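Local coordinates for Abbfa_003403 (Acinetobacter baumannii, PDB 4ZXH), which is a four-domain nonribosomal peptide synthetase with condensation, adenylation, carrier and thioesterase domains, and probably builds and releases a peptide product carried on its phosphopantetheine arm, at residues F234-E238 with S239-G243; D492-G495 with D496-A499; Q656-T659 with E660-L663; E979-L982 with C983-E987. All blocks are in the same frame, centred on the assembly; numbering follows the deposited sequence.

Contact 1: F234-E238 with S239-G243; sequences FRVSE and SVSSG
Ser237 and Val240 meet at the N-cap of helix 238-249, where the chain leaves edge strand 229-235 of a four-stranded sheet in the condensation domain and turns into a helix. The capping bond is nearly straight: Val240 N donates to Ser237 OG at 3.2 Å with an angle of 170° at the hydrogen. A first torsion of 84° places OG between the backbone N and the carbonyl carbon, in front of the first turn, so that it serves an amide which has no earlier helical carbonyl to use. The backbone takes over at once, Ser241 N donating to Ser237 O at 2.8 Å. The apolar part is small. Val236, the residue before the cap, lays CG1 against Val240 CB at 3.8 Å, and helix 428-447 covers both valines through Gln439 and Ser443. The polar seam on the buried side belongs to Ser241, whose OG accepts a hydrogen bond from Leu415 N of the neighbouring strand 414-422 and lies 3.2 Å from Val236 O. One helix residue thus touches both the run leading out of strand 229-235 and the adjacent strand 414-422. On the exposed side, Glu238 leads its carboxylate off the helix, while its carbonyl oxygen accepts twice from Ser242: from N and from OG, each at 3.0 Å, on opposite faces of the Glu238 carbonyl plane.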
ATOM      1  N   PHE A 234      25.376  -8.893 -15.419  1.00 31.67           N
ATOM      2  CA  PHE A 234      26.497  -7.973 -15.601  1.00 36.77           C
ATOM      3  C   PHE A 234      27.815  -8.683 -15.292  1.00 40.21           C
ATOM      4  O   PHE A 234      27.807  -9.791 -14.764  1.00 40.56           O
ATOM      5  CB  PHE A 234      26.338  -6.741 -14.713  1.00 33.98           C
ATOM      6  CG  PHE A 234      26.309  -7.054 -13.238  1.00 45.13           C
ATOM      7  CD1 PHE A 234      25.139  -7.490 -12.627  1.00 31.59           C
ATOM      8  CD2 PHE A 234      27.452  -6.923 -12.461  1.00 38.44           C
ATOM      9  CE1 PHE A 234      25.116  -7.794 -11.277  1.00 32.73           C
ATOM     10  CE2 PHE A 234      27.436  -7.220 -11.102  1.00 33.97           C
ATOM     11  CZ  PHE A 234      26.275  -7.658 -10.511  1.00 33.49           C
ATOM     12  N   ARG A 235      28.942  -8.054 -15.628  1.00 47.56           N
ATOM     13  CA  ARG A 235      30.255  -8.586 -15.240  1.00 49.23           C
ATOM     14  C   ARG A 235      31.162  -7.513 -14.661  1.00 47.09           C
ATOM     15  O   ARG A 235      31.212  -6.384 -15.156  1.00 50.94           O
ATOM     16  CB  ARG A 235      30.953  -9.246 -16.427  1.00 38.14           C
ATOM     17  CG  ARG A 235      30.154 -10.349 -17.056  1.00 37.26           C
ATOM     18  CD  ARG A 235      30.816 -10.905 -18.270  1.00 39.59           C
ATOM     19  NE  ARG A 235      29.806 -11.389 -19.196  1.00 50.73           N
ATOM     20  CZ  ARG A 235      30.060 -12.159 -20.245  1.00 50.04           C
ATOM     21  NH1 ARG A 235      31.304 -12.560 -20.497  1.00 41.58           N
ATOM     22  NH2 ARG A 235      29.054 -12.543 -21.023  1.00 48.39           N
ATOM     23  N   VAL A 236      31.882  -7.879 -13.609  1.00 39.58           N
ATOM     24  CA  VAL A 236      32.873  -6.990 -13.022  1.00 47.72           C
ATOM     25  C   VAL A 236      34.218  -7.098 -13.764  1.00 49.81           C
ATOM     26  O   VAL A 236      34.720  -8.200 -13.996  1.00 53.12           O
ATOM     27  CB  VAL A 236      33.069  -7.306 -11.538  1.00 41.28           C
ATOM     28  CG1 VAL A 236      34.084  -6.363 -10.938  1.00 49.25           C
ATOM     29  CG2 VAL A 236      31.742  -7.206 -10.805  1.00 40.02           C
ATOM     30  N   SER A 237      34.797  -5.958 -14.140  1.00 53.34           N
ATOM     31  CA  SER A 237      36.051  -5.946 -14.897  1.00 55.24           C
ATOM     32  C   SER A 237      37.132  -6.747 -14.179  1.00 59.55           C
ATOM     33  O   SER A 237      37.124  -6.855 -12.948  1.00 60.69           O
ATOM     34  CB  SER A 237      36.540  -4.515 -15.129  1.00 54.78           C
ATOM     35  OG  SER A 237      37.272  -4.042 -14.009  1.00 56.96           O
ATOM     36  N   GLU A 238      38.053  -7.315 -14.952  1.00 57.15           N
ATOM     37  CA  GLU A 238      39.050  -8.204 -14.385  1.00 60.06           C
ATOM     38  C   GLU A 238      39.919  -7.437 -13.396  1.00 62.20           C
ATOM     39  O   GLU A 238      40.285  -7.972 -12.348  1.00 58.92           O
ATOM     40  CB  GLU A 238      39.900  -8.837 -15.487  1.00 72.58           C
ATOM     41  CG  GLU A 238      41.073  -9.657 -14.963  1.00 85.09           C
ATOM     42  CD  GLU A 238      41.930 -10.244 -16.072  1.00 91.68           C
ATOM     43  OE1 GLU A 238      42.665  -9.471 -16.724  1.00 95.26           O
ATOM     44  OE2 GLU A 238      41.866 -11.478 -16.292  1.00 90.16           O
ATOM     45  N   SER A 239      40.234  -6.186 -13.740  1.00 65.29           N
ATOM     46  CA  SER A 239      40.917  -5.250 -12.844  1.00 64.40           C
ATOM     47  C   SER A 239      40.284  -5.254 -11.460  1.00 63.50           C
ATOM     48  O   SER A 239      40.886  -5.696 -10.481  1.00 63.70           O
ATOM     49  CB  SER A 239      40.860  -3.829 -13.414  1.00 67.16           C
ATOM     50  OG  SER A 239      40.991  -3.850 -14.824  1.00 71.64           O
ATOM     51  N   VAL A 240      39.050  -4.767 -11.400  1.00 52.94           N
ATOM     52  CA  VAL A 240      38.331  -4.634 -10.146  1.00 53.45           C
ATOM     53  C   VAL A 240      38.096  -5.994  -9.472  1.00 53.96           C
ATOM     54  O   VAL A 240      38.211  -6.110  -8.252  1.00 53.44           O
ATOM     55  CB  VAL A 240      36.976  -3.912 -10.369  1.00 65.24           C
ATOM     56  CG1 VAL A 240      36.209  -3.766  -9.054  1.00 53.04           C
ATOM     57  CG2 VAL A 240      37.198  -2.550 -11.042  1.00 51.75           C
ATOM     58  N   SER A 241      37.773  -7.016 -10.262  1.00 50.86           N
ATOM     59  CA  SER A 241      37.567  -8.364  -9.722  1.00 54.55           C
ATOM     60  C   SER A 241      38.779  -8.845  -8.918  1.00 59.94           C
ATOM     61  O   SER A 241      38.638  -9.413  -7.833  1.00 57.88           O
ATOM     62  CB  SER A 241      37.268  -9.357 -10.846  1.00 47.91           C
ATOM     63  OG  SER A 241      35.902  -9.341 -11.221  1.00 44.09           O
ATOM     64  N   SER A 242      39.967  -8.607  -9.463  1.00 63.24           N
ATOM     65  CA  SER A 242      41.207  -8.952  -8.784  1.00 64.82           C
ATOM     66  C   SER A 242      41.395  -8.099  -7.542  1.00 65.64           C
ATOM     67  O   SER A 242      41.739  -8.612  -6.474  1.00 71.00           O
ATOM     68  CB  SER A 242      42.396  -8.778  -9.723  1.00 73.17           C
ATOM     69  OG  SER A 242      42.268  -9.622 -10.853  1.00 80.72           O
ATOM     70  N   GLY A 243      41.166  -6.796  -7.687  1.00 61.69           N
ATOM     71  CA  GLY A 243      41.285  -5.872  -6.572  1.00 62.87           C
ATOM     72  C   GLY A 243      40.452  -6.292  -5.374  1.00 64.43           C
ATOM     73  O   GLY A 243      40.950  -6.330  -4.249  1.00 66.64           O
TER

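Contact 2: D492-G495 with D496-A499; sequences DERG and DNHA
Arg494 and Asn497 lie flat on one another, the guanidinium and the side-chain amide stacked with their planes only 3° apart. Asn497 CG sits over one face of the guanidinium, 3.1 Å from Arg494 NH2, and Asn497 CB comes alongside at 3.3 Å from the same nitrogen. The arginine reaches this place by folding back: its chain bends at both chi2 (-62°) and chi3 (-66°), which brings the guanidinium from the last turn of helix 483-494 round to the residue opening the way into strand 498-501. Underneath the stack the backbone makes a type II' beta turn from Arg494 to Asn497, closed by Asn497 N donating to Arg494 O at 3.1 Å. Gly495 occupies its second position with positive phi, ending the helix in the adenylation domain. Asp496, the third residue of the turn, points its side chain away and forms a salt bridge with Arg510 at the start of helix 509-525. Face-to-face stacking of this kind probably draws on dispersion and on attraction between the positive charge and the polar amide; the arginine stays partly open to water.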
ATOM      1  N   ASP A 492       1.833  50.726 -32.593  1.00 67.34           N
ATOM      2  CA  ASP A 492       1.916  51.478 -33.850  1.00 74.76           C
ATOM      3  C   ASP A 492       1.318  50.707 -35.023  1.00 69.57           C
ATOM      4  O   ASP A 492       0.753  51.301 -35.939  1.00 67.60           O
ATOM      5  CB  ASP A 492       3.371  51.853 -34.162  1.00 86.73           C
ATOM      6  CG  ASP A 492       3.957  52.843 -33.149  1.00 95.94           C
ATOM      7  OD1 ASP A 492       3.179  53.605 -32.523  1.00 94.11           O
ATOM      8  OD2 ASP A 492       5.199  52.855 -32.977  1.00 97.26           O
ATOM      9  N   GLU A 493       1.438  49.381 -34.983  1.00 67.95           N
ATOM     10  CA  GLU A 493       0.966  48.528 -36.073  1.00 64.01           C
ATOM     11  C   GLU A 493      -0.496  48.109 -35.933  1.00 61.31           C
ATOM     12  O   GLU A 493      -1.262  48.188 -36.895  1.00 60.63           O
ATOM     13  CB  GLU A 493       1.836  47.274 -36.183  1.00 57.39           C
ATOM     14  CG  GLU A 493       3.229  47.536 -36.711  1.00 63.84           C
ATOM     15  CD  GLU A 493       4.058  46.272 -36.824  1.00 80.87           C
ATOM     16  OE1 GLU A 493       3.559  45.190 -36.434  1.00 87.53           O
ATOM     17  OE2 GLU A 493       5.208  46.361 -37.303  1.00 87.68           O
ATOM     18  N   ARG A 494      -0.880  47.654 -34.745  1.00 59.16           N
ATOM     19  CA  ARG A 494      -2.234  47.139 -34.538  1.00 62.57           C
ATOM     20  C   ARG A 494      -3.305  48.238 -34.553  1.00 66.99           C
ATOM     21  O   ARG A 494      -4.484  47.951 -34.758  1.00 67.54           O
ATOM     22  CB  ARG A 494      -2.306  46.353 -33.227  1.00 60.86           C
ATOM     23  CG  ARG A 494      -1.476  45.070 -33.239  1.00 63.60           C
ATOM     24  CD  ARG A 494      -1.985  44.115 -34.308  1.00 69.21           C
ATOM     25  NE  ARG A 494      -3.327  43.633 -33.990  1.00 67.96           N
ATOM     26  CZ  ARG A 494      -4.181  43.154 -34.888  1.00 70.56           C
ATOM     27  NH1 ARG A 494      -3.838  43.085 -36.170  1.00 58.76           N
ATOM     28  NH2 ARG A 494      -5.381  42.741 -34.498  1.00 77.03           N
ATOM     29  N   GLY A 495      -2.890  49.488 -34.338  1.00 65.44           N
ATOM     30  CA  GLY A 495      -3.775  50.639 -34.459  1.00 64.77           C
ATOM     31  C   GLY A 495      -5.050  50.600 -33.629  1.00 69.07           C
ATOM     32  O   GLY A 495      -5.007  50.736 -32.399  1.00 74.53           O
ATOM     33  N   ASP A 496      -6.186  50.406 -34.301  1.00 67.23           N
ATOM     34  CA  ASP A 496      -7.493  50.475 -33.644  1.00 59.69           C
ATOM     35  C   ASP A 496      -8.092  49.098 -33.331  1.00 58.72           C
ATOM     36  O   ASP A 496      -9.206  48.994 -32.807  1.00 54.23           O
ATOM     37  CB  ASP A 496      -8.457  51.304 -34.499  1.00 57.41           C
ATOM     38  CG  ASP A 496      -8.185  52.803 -34.382  1.00 72.40           C
ATOM     39  OD1 ASP A 496      -7.757  53.240 -33.287  1.00 66.47           O
ATOM     40  OD2 ASP A 496      -8.378  53.540 -35.377  1.00 59.82           O
ATOM     41  N   ASN A 497      -7.340  48.044 -33.632  1.00 55.15           N
ATOM     42  CA  ASN A 497      -7.720  46.698 -33.220  1.00 59.64           C
ATOM     43  C   ASN A 497      -7.796  46.565 -31.707  1.00 58.16           C
ATOM     44  O   ASN A 497      -7.181  47.351 -30.971  1.00 54.27           O
ATOM     45  CB  ASN A 497      -6.729  45.672 -33.764  1.00 67.20           C
ATOM     46  CG  ASN A 497      -6.991  45.315 -35.209  1.00 70.37           C
ATOM     47  OD1 ASN A 497      -6.145  45.545 -36.072  1.00 63.82           O
ATOM     48  ND2 ASN A 497      -8.152  44.718 -35.478  1.00 75.86           N
ATOM     49  N   HIS A 498      -8.540  45.557 -31.254  1.00 55.35           N
ATOM     50  CA  HIS A 498      -8.714  45.298 -29.826  1.00 53.94           C
ATOM     51  C   HIS A 498      -7.415  44.876 -29.143  1.00 53.87           C
ATOM     52  O   HIS A 498      -6.603  44.156 -29.715  1.00 57.82           O
ATOM     53  CB  HIS A 498      -9.770  44.218 -29.596  1.00 63.06           C
ATOM     54  CG  HIS A 498     -11.095  44.511 -30.229  1.00 67.51           C
ATOM     55  ND1 HIS A 498     -11.666  45.765 -30.214  1.00 69.73           N
ATOM     56  CD2 HIS A 498     -11.973  43.701 -30.865  1.00 65.84           C
ATOM     57  CE1 HIS A 498     -12.833  45.721 -30.832  1.00 70.27           C
ATOM     58  NE2 HIS A 498     -13.042  44.481 -31.235  1.00 74.12           N
ATOM     59  N   ALA A 499      -7.245  45.322 -27.903  1.00 52.30           N
ATOM     60  CA  ALA A 499      -6.093  44.970 -27.092  1.00 40.16           C
ATOM     61  C   ALA A 499      -6.536  44.445 -25.721  1.00 41.98           C
ATOM     62  O   ALA A 499      -6.034  43.428 -25.246  1.00 46.84           O
ATOM     63  CB  ALA A 499      -5.182  46.169 -26.932  1.00 39.17           C
TER

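Contact 3: Q656-T659 with E660-L663; sequences QVTT and ETQL
Thr661 and Thr658 pin together the tight inner side of a turn between helix 641-655 and strand 662-665 of the adenylation domain. Thr661 OG1 accepts from Thr658 N at 2.9 Å, almost straight at 171°. With chi1 at -61°, the hydroxyl of Thr661 lies beside its own backbone N and so faces back across the turn. Val657 completes this buried side: its CG1 packs at 3.7 Å from Thr661 CB, the two side chains crossing at about a right angle, and Tyr684 touches the valine while Asn712 and Val713 touch the threonine. The closing backbone bond of the turn is longer and less direct, Thr661 N reaching Thr658 O at 3.3 Å from well above the carbonyl plane. Toward solvent the contact thins out. Thr659 and Glu660, at the two corners, turn their side chains away, and the extended chain of Glu660 carries its carboxylate off the turn. Here the main tie is through Thr658, whose OG1 accepts from Glu660 N at 3.1 Å and 140°, a bent bond. A side-chain hydroxyl holding the amide two residues on makes an ST turn, superposed on a type I beta turn from Thr658 to Thr661. The combination shapes the helix-to-strand connection just before the chain enters the large mixed sheet of this ANL-family domain.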
ATOM      1  N   GLN A 656       3.660  30.279 -29.285  1.00 56.76           N
ATOM      2  CA  GLN A 656       3.545  30.863 -30.621  1.00 56.58           C
ATOM      3  C   GLN A 656       2.374  31.837 -30.694  1.00 57.89           C
ATOM      4  O   GLN A 656       1.444  31.640 -31.478  1.00 61.10           O
ATOM      5  CB  GLN A 656       3.388  29.765 -31.679  1.00 61.41           C
ATOM      6  CG  GLN A 656       4.626  28.891 -31.876  1.00 67.65           C
ATOM      7  CD  GLN A 656       5.782  29.646 -32.512  1.00 81.42           C
ATOM      8  OE1 GLN A 656       6.587  30.273 -31.821  1.00 84.04           O
ATOM      9  NE2 GLN A 656       5.876  29.580 -33.836  1.00 89.69           N
ATOM     10  N   VAL A 657       2.422  32.871 -29.856  1.00 56.95           N
ATOM     11  CA  VAL A 657       1.343  33.848 -29.751  1.00 52.45           C
ATOM     12  C   VAL A 657       1.269  34.704 -31.018  1.00 58.55           C
ATOM     13  O   VAL A 657       2.293  35.095 -31.583  1.00 64.45           O
ATOM     14  CB  VAL A 657       1.524  34.740 -28.496  1.00 47.45           C
ATOM     15  CG1 VAL A 657       0.508  35.868 -28.462  1.00 40.10           C
ATOM     16  CG2 VAL A 657       1.403  33.909 -27.241  1.00 38.44           C
ATOM     17  N   THR A 658       0.047  34.961 -31.476  1.00 56.28           N
ATOM     18  CA  THR A 658      -0.181  35.671 -32.724  1.00 57.66           C
ATOM     19  C   THR A 658      -1.270  36.705 -32.570  1.00 62.02           C
ATOM     20  O   THR A 658      -1.729  36.975 -31.468  1.00 63.73           O
ATOM     21  CB  THR A 658      -0.619  34.736 -33.839  1.00 62.27           C
ATOM     22  OG1 THR A 658      -1.972  34.330 -33.588  1.00 66.32           O
ATOM     23  CG2 THR A 658       0.281  33.512 -33.907  1.00 59.47           C
ATOM     24  N   THR A 659      -1.712  37.253 -33.693  1.00 66.72           N
ATOM     25  CA  THR A 659      -2.754  38.269 -33.688  1.00 68.89           C
ATOM     26  C   THR A 659      -4.091  37.695 -33.230  1.00 69.22           C
ATOM     27  O   THR A 659      -4.884  38.377 -32.570  1.00 63.46           O
ATOM     28  CB  THR A 659      -2.882  38.892 -35.075  1.00 78.64           C
ATOM     29  OG1 THR A 659      -1.751  39.740 -35.297  1.00 76.49           O
ATOM     30  CG2 THR A 659      -4.154  39.712 -35.202  1.00 88.29           C
ATOM     31  N   GLU A 660      -4.323  36.425 -33.550  1.00 72.52           N
ATOM     32  CA  GLU A 660      -5.590  35.779 -33.231  1.00 72.98           C
ATOM     33  C   GLU A 660      -5.655  35.265 -31.791  1.00 70.39           C
ATOM     34  O   GLU A 660      -6.663  34.698 -31.369  1.00 65.67           O
ATOM     35  CB  GLU A 660      -5.840  34.640 -34.214  1.00 76.43           C
ATOM     36  CG  GLU A 660      -6.031  35.134 -35.638  1.00 90.94           C
ATOM     37  CD  GLU A 660      -5.852  34.042 -36.673  1.00102.45           C
ATOM     38  OE1 GLU A 660      -6.861  33.616 -37.275  1.00110.88           O
ATOM     39  OE2 GLU A 660      -4.699  33.607 -36.881  1.00103.50           O
ATOM     40  N   THR A 661      -4.585  35.479 -31.034  1.00 73.49           N
ATOM     41  CA  THR A 661      -4.524  34.991 -29.658  1.00 67.26           C
ATOM     42  C   THR A 661      -5.491  35.731 -28.753  1.00 62.76           C
ATOM     43  O   THR A 661      -5.453  36.957 -28.665  1.00 57.94           O
ATOM     44  CB  THR A 661      -3.119  35.128 -29.047  1.00 55.20           C
ATOM     45  OG1 THR A 661      -2.178  34.351 -29.797  1.00 59.02           O
ATOM     46  CG2 THR A 661      -3.140  34.630 -27.629  1.00 40.84           C
ATOM     47  N   GLN A 662      -6.353  34.985 -28.074  1.00 58.48           N
ATOM     48  CA  GLN A 662      -7.224  35.578 -27.077  1.00 53.90           C
ATOM     49  C   GLN A 662      -7.054  34.864 -25.743  1.00 48.97           C
ATOM     50  O   GLN A 662      -7.518  33.743 -25.547  1.00 53.82           O
ATOM     51  CB  GLN A 662      -8.676  35.554 -27.551  1.00 53.95           C
ATOM     52  CG  GLN A 662      -8.912  36.529 -28.688  1.00 63.31           C
ATOM     53  CD  GLN A 662     -10.375  36.750 -29.002  1.00 74.94           C
ATOM     54  OE1 GLN A 662     -11.199  35.849 -28.859  1.00 80.69           O
ATOM     55  NE2 GLN A 662     -10.708  37.964 -29.422  1.00 79.20           N
ATOM     56  N   LEU A 663      -6.384  35.543 -24.821  1.00 45.82           N
ATOM     57  CA  LEU A 663      -5.999  34.954 -23.549  1.00 44.73           C
ATOM     58  C   LEU A 663      -6.883  35.445 -22.419  1.00 41.56           C
ATOM     59  O   LEU A 663      -7.096  36.652 -22.273  1.00 45.35           O
ATOM     60  CB  LEU A 663      -4.534  35.283 -23.242  1.00 44.53           C
ATOM     61  CG  LEU A 663      -3.819  34.493 -22.144  1.00 38.88           C
ATOM     62  CD1 LEU A 663      -2.367  34.458 -22.489  1.00 38.07           C
ATOM     63  CD2 LEU A 663      -4.015  35.111 -20.755  1.00 31.10           C
TER

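Contact 4: E979-L982 with C983-E987; sequences EIEL and CTTFE
Thr985 grips the carbonyl of Glu981 one turn back along helix 977-990, part of the helical bundle of the carrier domain. Its OG1 donates to Glu981 O at 2.8 Å and its N at 3.0 Å, from opposite faces of the carbonyl plane. A chi1 of -62° sets the hydroxyl beside the backbone N, near enough to share that acceptor. Thr984 repeats the pattern more loosely: its N bonds to Ile980 O at 3.1 Å, but its OG1 makes only a weak bond to the same oxygen. Cys983 SG lies 3.5 Å from Glu979 O, a contact only; the firm tie to that oxygen is from Cys983 N. Beyond this shell, two sides of the helix are claimed by different neighbours. Leu982 and Thr985 pack on helix 1008-1022 of the carrier domain, with Val1037 and Leu1040 also against Leu982. Ile980, Cys983 and Thr984 instead meet Met1081 of the thioesterase domain, and Glu987 forms a salt bridge there with Arg1085; these contacts join the two domains. Phe986 sets its ring edge-to-face with that of Phe1001. Phe986 N bonds to Leu982 O at 2.7 Å, and its ring atom CD1 comes to 3.2 Å from the same oxygen.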
ATOM      1  N   GLU A 979     -20.467 -14.020  12.523  1.00 23.05           N
ATOM      2  CA  GLU A 979     -19.449 -13.401  13.353  1.00 20.88           C
ATOM      3  C   GLU A 979     -19.246 -14.206  14.653  1.00 27.69           C
ATOM      4  O   GLU A 979     -18.130 -14.255  15.171  1.00 29.67           O
ATOM      5  CB  GLU A 979     -19.803 -11.940  13.640  1.00 19.26           C
ATOM      6  CG  GLU A 979     -19.898 -11.086  12.376  1.00 22.00           C
ATOM      7  CD  GLU A 979     -20.302  -9.657  12.657  1.00 26.63           C
ATOM      8  OE1 GLU A 979     -20.703  -9.351  13.803  1.00 29.21           O
ATOM      9  OE2 GLU A 979     -20.222  -8.834  11.723  1.00 37.19           O
ATOM     10  N   ILE A 980     -20.294 -14.861  15.161  1.00 24.51           N
ATOM     11  CA  ILE A 980     -20.128 -15.736  16.327  1.00 28.35           C
ATOM     12  C   ILE A 980     -19.153 -16.887  16.035  1.00 30.13           C
ATOM     13  O   ILE A 980     -18.245 -17.145  16.827  1.00 33.70           O
ATOM     14  CB  ILE A 980     -21.480 -16.299  16.814  1.00 19.84           C
ATOM     15  CG1 ILE A 980     -22.311 -15.156  17.402  1.00 20.93           C
ATOM     16  CG2 ILE A 980     -21.266 -17.368  17.859  1.00 20.65           C
ATOM     17  CD1 ILE A 980     -23.703 -15.563  17.868  1.00 21.49           C
ATOM     18  N   GLU A 981     -19.303 -17.538  14.881  1.00 24.70           N
ATOM     19  CA  GLU A 981     -18.414 -18.633  14.504  1.00 32.68           C
ATOM     20  C   GLU A 981     -16.961 -18.176  14.270  1.00 38.46           C
ATOM     21  O   GLU A 981     -16.019 -18.874  14.637  1.00 37.69           O
ATOM     22  CB  GLU A 981     -18.936 -19.337  13.253  1.00 37.81           C
ATOM     23  CG  GLU A 981     -18.045 -20.475  12.784  1.00 51.86           C
ATOM     24  CD  GLU A 981     -18.559 -21.858  13.169  1.00 65.65           C
ATOM     25  OE1 GLU A 981     -19.794 -22.076  13.121  1.00 68.81           O
ATOM     26  OE2 GLU A 981     -17.719 -22.722  13.524  1.00 71.96           O
ATOM     27  N   LEU A 982     -16.767 -17.011  13.664  1.00 38.75           N
ATOM     28  CA  LEU A 982     -15.409 -16.516  13.453  1.00 29.44           C
ATOM     29  C   LEU A 982     -14.755 -16.096  14.770  1.00 30.66           C
ATOM     30  O   LEU A 982     -13.571 -16.340  14.976  1.00 36.50           O
ATOM     31  CB  LEU A 982     -15.398 -15.346  12.469  1.00 25.50           C
ATOM     32  CG  LEU A 982     -15.865 -15.694  11.051  1.00 30.12           C
ATOM     33  CD1 LEU A 982     -16.058 -14.428  10.186  1.00 22.75           C
ATOM     34  CD2 LEU A 982     -14.885 -16.683  10.411  1.00 29.31           C
ATOM     35  N   CYS A 983     -15.515 -15.475  15.667  1.00 22.86           N
ATOM     36  CA  CYS A 983     -14.934 -15.052  16.934  1.00 24.35           C
ATOM     37  C   CYS A 983     -14.477 -16.252  17.725  1.00 27.68           C
ATOM     38  O   CYS A 983     -13.320 -16.316  18.135  1.00 38.35           O
ATOM     39  CB  CYS A 983     -15.916 -14.233  17.769  1.00 26.77           C
ATOM     40  SG  CYS A 983     -16.010 -12.521  17.288  1.00 46.12           S
ATOM     41  N   THR A 984     -15.376 -17.207  17.931  1.00 26.61           N
ATOM     42  CA  THR A 984     -14.994 -18.453  18.582  1.00 31.12           C
ATOM     43  C   THR A 984     -13.776 -19.108  17.913  1.00 27.83           C
ATOM     44  O   THR A 984     -12.899 -19.634  18.584  1.00 23.44           O
ATOM     45  CB  THR A 984     -16.152 -19.423  18.592  1.00 19.55           C
ATOM     46  OG1 THR A 984     -17.171 -18.876  19.421  1.00 50.74           O
ATOM     47  CG2 THR A 984     -15.732 -20.711  19.197  1.00 29.24           C
ATOM     48  N   THR A 985     -13.691 -19.037  16.591  1.00 26.31           N
ATOM     49  CA  THR A 985     -12.561 -19.664  15.924  1.00 29.23           C
ATOM     50  C   THR A 985     -11.275 -18.867  16.161  1.00 29.31           C
ATOM     51  O   THR A 985     -10.241 -19.445  16.513  1.00 28.32           O
ATOM     52  CB  THR A 985     -12.809 -19.843  14.434  1.00 27.36           C
ATOM     53  OG1 THR A 985     -13.933 -20.712  14.253  1.00 43.83           O
ATOM     54  CG2 THR A 985     -11.665 -20.529  13.841  1.00 23.04           C
ATOM     55  N   PHE A 986     -11.335 -17.549  16.015  1.00 26.03           N
ATOM     56  CA  PHE A 986     -10.188 -16.717  16.389  1.00 19.66           C
ATOM     57  C   PHE A 986      -9.728 -16.975  17.818  1.00 25.79           C
ATOM     58  O   PHE A 986      -8.518 -17.130  18.043  1.00 25.39           O
ATOM     59  CB  PHE A 986     -10.497 -15.240  16.252  1.00 23.92           C
ATOM     60  CG  PHE A 986     -10.322 -14.706  14.866  1.00 21.03           C
ATOM     61  CD1 PHE A 986     -10.686 -15.477  13.759  1.00 16.39           C
ATOM     62  CD2 PHE A 986      -9.833 -13.412  14.670  1.00 15.18           C
ATOM     63  CE1 PHE A 986     -10.552 -14.971  12.462  1.00 21.78           C
ATOM     64  CE2 PHE A 986      -9.693 -12.899  13.389  1.00 15.48           C
ATOM     65  CZ  PHE A 986     -10.061 -13.671  12.277  1.00 19.17           C
ATOM     66  N   GLU A 987     -10.668 -17.020  18.769  1.00 17.02           N
ATOM     67  CA  GLU A 987     -10.344 -17.160  20.202  1.00 25.78           C
ATOM     68  C   GLU A 987      -9.583 -18.447  20.442  1.00 34.28           C
ATOM     69  O   GLU A 987      -8.525 -18.493  21.106  1.00 25.61           O
ATOM     70  CB  GLU A 987     -11.606 -17.173  21.069  1.00 24.22           C
ATOM     71  CG  GLU A 987     -12.192 -15.783  21.343  1.00 35.33           C
ATOM     72  CD  GLU A 987     -13.546 -15.831  22.068  1.00 54.41           C
ATOM     73  OE1 GLU A 987     -14.035 -16.929  22.453  1.00 61.84           O
ATOM     74  OE2 GLU A 987     -14.126 -14.739  22.254  1.00 55.18           O
TER

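Overall arrangement
The four local contacts are spread over three domains. Contact 4 is the buried one, within a single helix of the carrier domain; contacts 1 and 3 are partly buried, and contact 2 lies at the surface. Contacts 1 to 3 all join a helix to a strand, contact 1 entering a helix and the other two leaving one. Contacts 2 and 3 are neighbours, centres 14 Å apart, feeding strands of the same adenylation-domain sheet, and Arg494 NH2 packs on Thr659 CG2 at 3.3 Å. Hydroxyl-to-backbone bonds supplement the backbone ones in contacts 1, 3 and 4, whereas contact 2 adds to its turn bond a flat stack of a charged group on a neutral amide.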